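Local coordinates for protein glutamate--tRNA ligase (Methanothermobacter thermautotrophicus, PDB 3AII) that probably activates glutamate with ATP and attaches it to tRNA(Glu) and, as a non-discriminating archaeal class I synthetase, to tRNA(Gln), at residues 177-182 against 220-225; 239-244 against 248-253; 305-308 against 314-317. All blocks are in the same frame, centred on the assembly; numbering follows the deposited sequence.

Interaction 1: residues 177-182 against 220-225; sequences EYTEKL and QRWREM
Trp-222 presents a face of its indole to Thr-179 and its pyrrole edge to Glu-180; these three residues carry most of the surface buried between 177-182 and 220-225. The methyl CG2 of Thr-179 stands 3.6 Å from the centroid of the six-membered ring of Trp-222, only 2° off the ring normal, a CH-pi contact. With CG2 anti to the backbone N, Thr-179 sends its methyl to the indole, while its hydroxyl OG1 bonds to the backbone oxygen of Tyr-175 one helical turn earlier. A threonine suits this place because it supplies a compact methyl to an aromatic face and can return its polar atom to its own helix. Tryptophan suits the other side, offering a broad apolar face and an N-H at its edge.

Glu-180 works at the other end of the indole, having the reach to bring a carboxylate there. Its chain, extended beyond CG, carries OE2 to the ring edge, 3.3 Å from CD1 of Trp-222, with the carboxylate plane turned 74° from the ring. A water completes the polar link: it donates to Glu-180 OE2 at 2.9 Å and accepts from Trp-222 NE1 at 2.8 Å. Farther out, NH2 of Arg-223 lies 3.9 Å from Glu-180 OE2, a long salt bridge in which the oxygen sits well out of the guanidinium plane, so charge acts without a directed N-H.

The short helical segments run nearly antiparallel, at 157°, with their axes 11.2 Å apart, a spacing bridged by side chains. Met-254 of strand 252-256 touches both Thr-179 and Trp-222. The chemistry therefore changes across the indole: apolar packing on the buried Thr-179 side gives way to a hydrated, charged margin, where the nearby arginine would probably help to stabilise the negative charge of Glu-180 and the water satisfies the indole nitrogen.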
loop_
_atom_site.group_PDB
_atom_site.type_symbol
_atom_site.label_atom_id
_atom_site.label_comp_id
_atom_site.label_asym_id
_atom_site.label_seq_id
_atom_site.Cartn_x
_atom_site.Cartn_y
_atom_site.Cartn_z
ATOM N N GLU A 177 20.043 1.483 28.210
ATOM C CA GLU A 177 21.394 2.035 28.330
ATOM C C GLU A 177 21.383 3.536 28.084
ATOM O O GLU A 177 21.965 4.328 28.860
ATOM C CB GLU A 177 22.330 1.360 27.317
ATOM C CG GLU A 177 23.764 1.878 27.354
ATOM C CD GLU A 177 24.591 1.379 26.176
ATOM O OE1 GLU A 177 24.180 0.384 25.538
ATOM O OE2 GLU A 177 25.647 1.985 25.883
ATOM N N TYR A 178 20.722 3.944 27.008
ATOM C CA TYR A 178 20.702 5.360 26.674
ATOM C C TYR A 178 19.744 6.172 27.532
ATOM O O TYR A 178 19.908 7.368 27.647
ATOM C CB TYR A 178 20.545 5.596 25.160
ATOM C CG TYR A 178 21.862 5.303 24.495
ATOM C CD1 TYR A 178 22.855 6.267 24.446
ATOM C CD2 TYR A 178 22.154 4.032 24.020
ATOM C CE1 TYR A 178 24.092 5.991 23.895
ATOM C CE2 TYR A 178 23.406 3.745 23.473
ATOM C CZ TYR A 178 24.360 4.742 23.417
ATOM O OH TYR A 178 25.598 4.480 22.873
ATOM N N THR A 179 18.757 5.516 28.140
ATOM C CA THR A 179 17.955 6.188 29.170
ATOM C C THR A 179 18.830 6.541 30.376
ATOM O O THR A 179 18.756 7.657 30.897
ATOM C CB THR A 179 16.774 5.316 29.622
ATOM O OG1 THR A 179 15.864 5.178 28.522
ATOM C CG2 THR A 179 16.036 5.964 30.793
ATOM N N GLU A 180 19.624 5.577 30.835
ATOM C CA GLU A 180 20.548 5.801 31.961
ATOM C C GLU A 180 21.566 6.897 31.624
ATOM O O GLU A 180 21.863 7.755 32.450
ATOM C CB GLU A 180 21.250 4.501 32.369
ATOM C CG GLU A 180 20.290 3.440 32.913
ATOM C CD GLU A 180 20.925 2.508 33.937
ATOM O OE1 GLU A 180 22.174 2.440 34.007
ATOM O OE2 GLU A 180 20.165 1.844 34.677
ATOM N N LYS A 181 22.076 6.888 30.397
ATOM C CA LYS A 181 23.040 7.910 29.995
ATOM C C LYS A 181 22.393 9.287 29.949
ATOM O O LYS A 181 23.000 10.284 30.365
ATOM C CB LYS A 181 23.670 7.568 28.637
ATOM C CG LYS A 181 24.737 6.473 28.737
ATOM C CD LYS A 181 25.333 6.137 27.376
ATOM C CE LYS A 181 26.346 4.996 27.489
ATOM N NZ LYS A 181 26.894 4.610 26.163
ATOM N N LEU A 182 21.161 9.346 29.454
ATOM C CA LEU A 182 20.451 10.606 29.348
ATOM C C LEU A 182 20.194 11.182 30.742
ATOM O O LEU A 182 20.324 12.380 30.963
ATOM C CB LEU A 182 19.128 10.410 28.603
ATOM C CG LEU A 182 18.229 11.628 28.381
ATOM C CD1 LEU A 182 18.950 12.697 27.576
ATOM C CD2 LEU A 182 16.919 11.216 27.697
ATOM N N GLN A 220 17.643 5.316 40.670
ATOM C CA GLN A 220 16.902 4.416 41.542
ATOM C C GLN A 220 15.427 4.315 41.115
ATOM O O GLN A 220 14.869 3.221 41.060
ATOM C CB GLN A 220 17.017 4.880 43.002
ATOM C CG GLN A 220 16.081 4.163 43.959
ATOM C CD GLN A 220 16.424 2.708 44.130
ATOM O OE1 GLN A 220 17.585 2.309 44.004
ATOM N NE2 GLN A 220 15.416 1.896 44.430
ATOM N N ARG A 221 14.807 5.448 40.807
ATOM C CA ARG A 221 13.418 5.439 40.350
ATOM C C ARG A 221 13.297 4.701 39.024
ATOM O O ARG A 221 12.311 4.004 38.775
ATOM C CB ARG A 221 12.898 6.852 40.148
ATOM C CG ARG A 221 12.686 7.651 41.438
ATOM C CD ARG A 221 11.855 8.876 41.104
ATOM N NE ARG A 221 11.390 9.602 42.284
ATOM C CZ ARG A 221 10.497 10.584 42.235
ATOM N NH1 ARG A 221 9.978 10.941 41.067
ATOM N NH2 ARG A 221 10.115 11.202 43.347
ATOM N N TRP A 222 14.300 4.885 38.172
ATOM C CA TRP A 222 14.331 4.225 36.866
ATOM C C TRP A 222 14.329 2.720 37.062
ATOM O O TRP A 222 13.532 2.003 36.449
ATOM C CB TRP A 222 15.556 4.688 36.053
ATOM C CG TRP A 222 15.937 3.808 34.879
ATOM C CD1 TRP A 222 17.106 3.110 34.719
ATOM C CD2 TRP A 222 15.147 3.529 33.722
ATOM N NE1 TRP A 222 17.097 2.424 33.539
ATOM C CE2 TRP A 222 15.905 2.657 32.898
ATOM C CE3 TRP A 222 13.876 3.929 33.295
ATOM C CZ2 TRP A 222 15.442 2.189 31.674
ATOM C CZ3 TRP A 222 13.405 3.454 32.075
ATOM C CH2 TRP A 222 14.185 2.592 31.280
ATOM N N ARG A 223 15.194 2.235 37.948
ATOM C CA ARG A 223 15.306 0.799 38.157
ATOM C C ARG A 223 14.017 0.253 38.751
ATOM O O ARG A 223 13.598 -0.872 38.457
ATOM C CB ARG A 223 16.523 0.487 39.039
ATOM C CG ARG A 223 17.826 0.689 38.281
ATOM C CD ARG A 223 19.046 0.224 39.075
ATOM N NE ARG A 223 20.233 0.207 38.221
ATOM C CZ ARG A 223 21.383 0.807 38.513
ATOM N NH1 ARG A 223 21.520 1.471 39.654
ATOM N NH2 ARG A 223 22.400 0.734 37.666
ATOM N N GLU A 224 13.344 1.086 39.533
ATOM C CA GLU A 224 12.097 0.670 40.154
ATOM C C GLU A 224 10.974 0.492 39.141
ATOM O O GLU A 224 10.078 -0.329 39.346
ATOM C CB GLU A 224 11.668 1.680 41.211
ATOM C CG GLU A 224 12.591 1.734 42.408
ATOM C CD GLU A 224 12.192 2.832 43.368
ATOM O OE1 GLU A 224 12.954 3.092 44.319
ATOM O OE2 GLU A 224 11.114 3.432 43.156
ATOM N N MET A 225 11.026 1.244 38.043
ATOM C CA MET A 225 9.978 1.154 37.021
ATOM C C MET A 225 9.784 -0.265 36.518
ATOM O O MET A 225 8.702 -0.634 36.088
ATOM C CB MET A 225 10.266 2.093 35.847
ATOM C CG MET A 225 10.038 3.559 36.174
ATOM S SD MET A 225 10.376 4.680 34.789
ATOM C CE MET A 225 9.168 4.143 33.583
HETATM O O HOH W 1 18.668 0.341 32.656
#

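Interaction 2: residues 239-244 against 248-253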
loop_
_atom_site.group_PDB
_atom_site.type_symbol
_atom_site.label_atom_id
_atom_site.label_comp_id
_atom_site.label_asym_id
_atom_site.label_seq_id
_atom_site.Cartn_x
_atom_site.Cartn_y
_atom_site.Cartn_z
ATOM N N THR A 239 12.953 19.327 28.509
ATOM C CA THR A 239 13.010 20.256 27.389
ATOM C C THR A 239 12.867 21.679 27.913
ATOM O O THR A 239 13.707 22.134 28.676
ATOM C CB THR A 239 11.966 19.933 26.312
ATOM O OG1 THR A 239 10.645 20.115 26.839
ATOM C CG2 THR A 239 12.133 18.479 25.862
ATOM N N ASP A 240 11.813 22.367 27.499
ATOM C CA ASP A 240 11.543 23.729 27.942
ATOM C C ASP A 240 10.116 23.753 28.456
ATOM O O ASP A 240 9.183 23.539 27.689
ATOM C CB ASP A 240 11.701 24.696 26.765
ATOM C CG ASP A 240 11.124 26.076 27.048
ATOM O OD1 ASP A 240 10.854 26.393 28.223
ATOM O OD2 ASP A 240 10.941 26.851 26.084
ATOM N N LEU A 241 9.940 23.990 29.754
ATOM C CA LEU A 241 8.592 23.992 30.320
ATOM C C LEU A 241 7.773 25.187 29.838
ATOM O O LEU A 241 6.559 25.234 30.028
ATOM C CB LEU A 241 8.616 23.948 31.846
ATOM C CG LEU A 241 9.021 22.633 32.512
ATOM C CD1 LEU A 241 8.898 22.761 34.017
ATOM C CD2 LEU A 241 8.177 21.476 32.003
ATOM N N ASN A 242 8.438 26.148 29.209
ATOM C CA ASN A 242 7.739 27.302 28.662
ATOM C C ASN A 242 7.636 27.286 27.142
ATOM O O ASN A 242 7.383 28.319 26.522
ATOM C CB ASN A 242 8.397 28.596 29.139
ATOM C CG ASN A 242 8.156 28.848 30.605
ATOM O OD1 ASN A 242 9.048 28.678 31.435
ATOM N ND2 ASN A 242 6.934 29.236 30.939
ATOM N N HIS A 243 7.828 26.115 26.545
ATOM C CA HIS A 243 7.768 25.986 25.096
ATOM C C HIS A 243 6.402 26.420 24.568
ATOM O O HIS A 243 5.369 26.039 25.121
ATOM C CB HIS A 243 8.048 24.544 24.663
ATOM C CG HIS A 243 8.485 24.418 23.238
ATOM N ND1 HIS A 243 7.624 24.606 22.176
ATOM C CD2 HIS A 243 9.691 24.122 22.698
ATOM C CE1 HIS A 243 8.285 24.436 21.044
ATOM N NE2 HIS A 243 9.540 24.142 21.332
ATOM N N PRO A 244 6.395 27.214 23.488
ATOM C CA PRO A 244 5.160 27.642 22.824
ATOM C C PRO A 244 4.218 26.473 22.533
ATOM O O PRO A 244 3.000 26.633 22.597
ATOM C CB PRO A 244 5.666 28.253 21.515
ATOM C CG PRO A 244 7.024 28.755 21.842
ATOM C CD PRO A 244 7.594 27.797 22.857
ATOM N N ILE A 248 5.514 19.632 23.439
ATOM C CA ILE A 248 6.963 19.459 23.443
ATOM C C ILE A 248 7.543 19.585 24.860
ATOM O O ILE A 248 8.689 19.191 25.124
ATOM C CB ILE A 248 7.623 20.448 22.456
ATOM C CG1 ILE A 248 7.103 20.182 21.039
ATOM C CG2 ILE A 248 9.139 20.336 22.503
ATOM C CD1 ILE A 248 7.633 21.148 20.012
ATOM N N ARG A 249 6.739 20.114 25.778
ATOM C CA ARG A 249 7.159 20.310 27.163
ATOM C C ARG A 249 7.378 18.993 27.917
ATOM O O ARG A 249 6.438 18.233 28.143
ATOM C CB ARG A 249 6.140 21.175 27.908
ATOM C CG ARG A 249 6.056 22.605 27.391
ATOM C CD ARG A 249 4.992 23.395 28.139
ATOM N NE ARG A 249 4.768 24.696 27.518
ATOM C CZ ARG A 249 4.007 25.653 28.040
ATOM N NH1 ARG A 249 3.392 25.455 29.200
ATOM N NH2 ARG A 249 3.864 26.808 27.402
ATOM N N ASP A 250 8.628 18.735 28.291
ATOM C CA ASP A 250 9.023 17.507 28.998
ATOM C C ASP A 250 8.281 16.240 28.553
ATOM O O ASP A 250 7.608 15.578 29.348
ATOM C CB ASP A 250 8.912 17.682 30.515
ATOM C CG ASP A 250 9.977 18.622 31.078
ATOM O OD1 ASP A 250 10.615 19.349 30.285
ATOM O OD2 ASP A 250 10.181 18.616 32.303
ATOM N N TRP A 251 8.444 15.888 27.284
ATOM C CA TRP A 251 7.719 14.772 26.704
ATOM C C TRP A 251 8.218 13.416 27.215
ATOM O O TRP A 251 9.361 13.282 27.668
ATOM C CB TRP A 251 7.769 14.855 25.171
ATOM C CG TRP A 251 9.150 14.887 24.564
ATOM C CD1 TRP A 251 9.907 15.994 24.278
ATOM C CD2 TRP A 251 9.910 13.755 24.111
ATOM N NE1 TRP A 251 11.107 15.613 23.711
ATOM C CE2 TRP A 251 11.126 14.246 23.588
ATOM C CE3 TRP A 251 9.675 12.376 24.099
ATOM C CZ2 TRP A 251 12.111 13.402 23.056
ATOM C CZ3 TRP A 251 10.656 11.535 23.576
ATOM C CH2 TRP A 251 11.861 12.052 23.067
ATOM N N VAL A 252 7.345 12.417 27.134
ATOM C CA VAL A 252 7.607 11.089 27.687
ATOM C C VAL A 252 8.449 10.205 26.764
ATOM O O VAL A 252 8.099 9.986 25.599
ATOM C CB VAL A 252 6.283 10.361 27.987
ATOM C CG1 VAL A 252 6.538 8.933 28.423
ATOM C CG2 VAL A 252 5.510 11.108 29.056
ATOM N N SER A 253 9.557 9.694 27.298
ATOM C CA SER A 253 10.448 8.818 26.538
ATOM C C SER A 253 10.286 7.342 26.863
ATOM O O SER A 253 10.614 6.493 26.032
ATOM C CB SER A 253 11.912 9.220 26.738
ATOM O OG SER A 253 12.303 9.109 28.104
#
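Arg-249 reaches along the backbone of 239-244, and nearly every atom of its side chain meets main chain there. Arg-249 CB lies 3.9 Å from Asp-240 O, and CG comes closer to that same oxygen. Arg-249 CD moves on to Leu-241 O, at 3.1 Å. An extended chain from CG to NE then brings the guanidinium side-on to His-243 O, which accepts from both Arg-249 NE and Arg-249 NH2 at 2.8 Å each. The NE donor lies in the carbonyl plane on a lone pair, whereas NH2 approaches from 43° above it. Asn-242 CA lies over one guanidinium face, and NH1 bonds to Lys-202 O. Cut back to an alanine here, the side chain would lose its guanidinium, and His-243 O and Lys-202 O would probably be left without these donors and a gap opened along the turn.

Beside the arginine, the His-243 ring takes CG2 of Ile-248 over one face, 4.0 Å from its centroid. Just past strand 234-237, Thr-239 OG1 donates to Ile-248 O, while Thr-239 N gives an almost straight bond, 175°, to Asp-250 OD1. The other oxygen of Asp-250 is held by Arg-211 and Tyr-189.

Asp-240 suits the head of the turn, its OD1 accepting from Asn-242 N. This Asx turn overlaps a type I beta turn from Asp-240 to His-243, within the connection between antiparallel strands 234-237 and 252-256.

Interaction 3: residues 305-308 against 314-317; sequences YLYR and PPEF
Tyr-307 projects from its helix onto two consecutive prolines, and its ring makes the close part of the contact between 305-308 and 314-317. Pro-314 comes over one face: its CA is 3.8 Å from the centroid of the Tyr-307 ring, 18° off the normal, in a CH-pi contact displaced toward the rim. Pro-315 meets the phenol end, its CD lying 3.4 Å from Tyr-307 CZ and 3.2 Å from Tyr-307 OH. The Tyr-307 side chain runs at about a right angle to that of Pro-315 and at a slant to that of Pro-314. With CG anti to the carbonyl carbon (chi1 -76°), Tyr-307 directs its ring away from the helix toward this pair.

Tyrosine suits the place because its flat ring can receive one proline while its length carries the phenol to the next. The prolines offer compact C-H surfaces, and proline CA and CD atoms, bonded to the ring nitrogen, are somewhat polarised and suit an aromatic face or a phenol oxygen.

The packing becomes looser toward the ring's root, where Pro-314 CB stands 4.0 Å from Tyr-307 CG. Pro-314 is exposed, and no hydrogen bond joins the two segments, so the contact rests on van der Waals and CH-pi packing. Phe-317 also sends its CB toward the helix segment, yet its side chain comes no nearer than 4.5 Å.

Tyr-307 also packs against Ala-279 and Asp-282 of helix 274-284. On the strand side, Pro-315 and Phe-317 touch Val-290 of strand 289-291, the parallel partner of strand 316-318. The aromatic ring thus lies where helices 274-284 and 299-310 meet the approach to that small sheet.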
loop_
_atom_site.group_PDB
_atom_site.type_symbol
_atom_site.label_atom_id
_atom_site.label_comp_id
_atom_site.label_asym_id
_atom_site.label_seq_id
_atom_site.Cartn_x
_atom_site.Cartn_y
_atom_site.Cartn_z
ATOM N N TYR A 305 15.889 17.845 21.340
ATOM C CA TYR A 305 16.313 17.934 22.741
ATOM C C TYR A 305 17.145 16.742 23.189
ATOM O O TYR A 305 18.066 16.876 23.988
ATOM C CB TYR A 305 15.105 18.088 23.669
ATOM C CG TYR A 305 14.472 19.452 23.587
ATOM C CD1 TYR A 305 13.379 19.685 22.759
ATOM C CD2 TYR A 305 14.966 20.509 24.335
ATOM C CE1 TYR A 305 12.805 20.935 22.674
ATOM C CE2 TYR A 305 14.395 21.760 24.255
ATOM C CZ TYR A 305 13.321 21.968 23.427
ATOM O OH TYR A 305 12.755 23.215 23.350
ATOM N N LEU A 306 16.802 15.572 22.664
ATOM C CA LEU A 306 17.538 14.352 22.971
ATOM C C LEU A 306 18.942 14.420 22.416
ATOM O O LEU A 306 19.911 14.147 23.124
ATOM C CB LEU A 306 16.843 13.141 22.354
ATOM C CG LEU A 306 15.596 12.607 23.034
ATOM C CD1 LEU A 306 15.038 11.473 22.193
ATOM C CD2 LEU A 306 15.925 12.123 24.430
ATOM N N TYR A 307 19.045 14.787 21.136
ATOM C CA TYR A 307 20.339 14.916 20.472
ATOM C C TYR A 307 21.181 15.927 21.242
ATOM O O TYR A 307 22.340 15.690 21.537
ATOM C CB TYR A 307 20.175 15.380 19.022
ATOM C CG TYR A 307 19.705 14.317 18.045
ATOM C CD1 TYR A 307 20.610 13.424 17.480
ATOM C CD2 TYR A 307 18.368 14.222 17.690
ATOM C CE1 TYR A 307 20.191 12.459 16.569
ATOM C CE2 TYR A 307 17.928 13.243 16.775
ATOM C CZ TYR A 307 18.854 12.372 16.232
ATOM O OH TYR A 307 18.443 11.416 15.330
ATOM N N ARG A 308 20.563 17.052 21.572
ATOM C CA ARG A 308 21.197 18.095 22.379
ATOM C C ARG A 308 21.795 17.557 23.675
ATOM O O ARG A 308 22.996 17.728 23.967
ATOM C CB ARG A 308 20.159 19.162 22.735
ATOM C CG ARG A 308 19.875 20.180 21.657
ATOM C CD ARG A 308 18.999 21.282 22.228
ATOM N NE ARG A 308 19.336 21.562 23.623
ATOM C CZ ARG A 308 18.699 22.451 24.378
ATOM N NH1 ARG A 308 19.065 22.642 25.638
ATOM N NH2 ARG A 308 17.699 23.151 23.868
ATOM N N PRO A 314 22.194 16.062 15.055
ATOM C CA PRO A 314 21.009 15.452 14.451
ATOM C C PRO A 314 21.204 15.246 12.954
ATOM O O PRO A 314 22.028 15.919 12.332
ATOM C CB PRO A 314 19.900 16.485 14.693
ATOM C CG PRO A 314 20.562 17.667 15.368
ATOM C CD PRO A 314 22.037 17.512 15.247
ATOM N N PRO A 315 20.442 14.319 12.369
ATOM C CA PRO A 315 20.454 14.163 10.908
ATOM C C PRO A 315 19.720 15.314 10.225
ATOM O O PRO A 315 18.957 16.034 10.871
ATOM C CB PRO A 315 19.685 12.857 10.699
ATOM C CG PRO A 315 18.756 12.777 11.878
ATOM C CD PRO A 315 19.482 13.413 13.030
ATOM N N GLU A 316 19.944 15.498 8.927
ATOM C CA GLU A 316 19.095 16.404 8.170
ATOM C C GLU A 316 17.662 15.892 8.231
ATOM O O GLU A 316 17.425 14.686 8.167
ATOM C CB GLU A 316 19.567 16.520 6.718
ATOM C CG GLU A 316 20.959 17.121 6.581
ATOM C CD GLU A 316 21.007 18.588 6.980
ATOM O OE1 GLU A 316 19.983 19.287 6.813
ATOM O OE2 GLU A 316 22.071 19.041 7.451
ATOM N N PHE A 317 16.709 16.807 8.386
ATOM C CA PHE A 317 15.293 16.446 8.428
ATOM C C PHE A 317 14.577 17.001 7.208
ATOM O O PHE A 317 14.602 18.204 6.960
ATOM C CB PHE A 317 14.626 16.973 9.703
ATOM C CG PHE A 317 14.941 16.173 10.939
ATOM C CD1 PHE A 317 14.206 15.038 11.254
ATOM C CD2 PHE A 317 15.962 16.566 11.797
ATOM C CE1 PHE A 317 14.492 14.303 12.395
ATOM C CE2 PHE A 317 16.248 15.841 12.937
ATOM C CZ PHE A 317 15.513 14.706 13.240
#

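The three contacts follow one another along the chain without nesting or crossing. Interaction 1 closes first, spanning 37 intervening residues that include the zinc-binding cysteines and bringing helix 215-224 back to helix 172-184. Interaction 2 then closes the short connection between strands 234-237 and 252-256, and interaction 3 the turn from helix 299-310 into strand 316-318. Helix 299-310 joins them in space: Tyr-305 packs on Thr-239, His-243 and Ile-248 of interaction 2, while Leu-306, in one of its two conformers, touches Leu-182 of interaction 1 and Trp-251. Interactions 1 and 2 do not touch directly. Together they tie helices, an antiparallel sheet and a parallel strand pair within the catalytic-domain region.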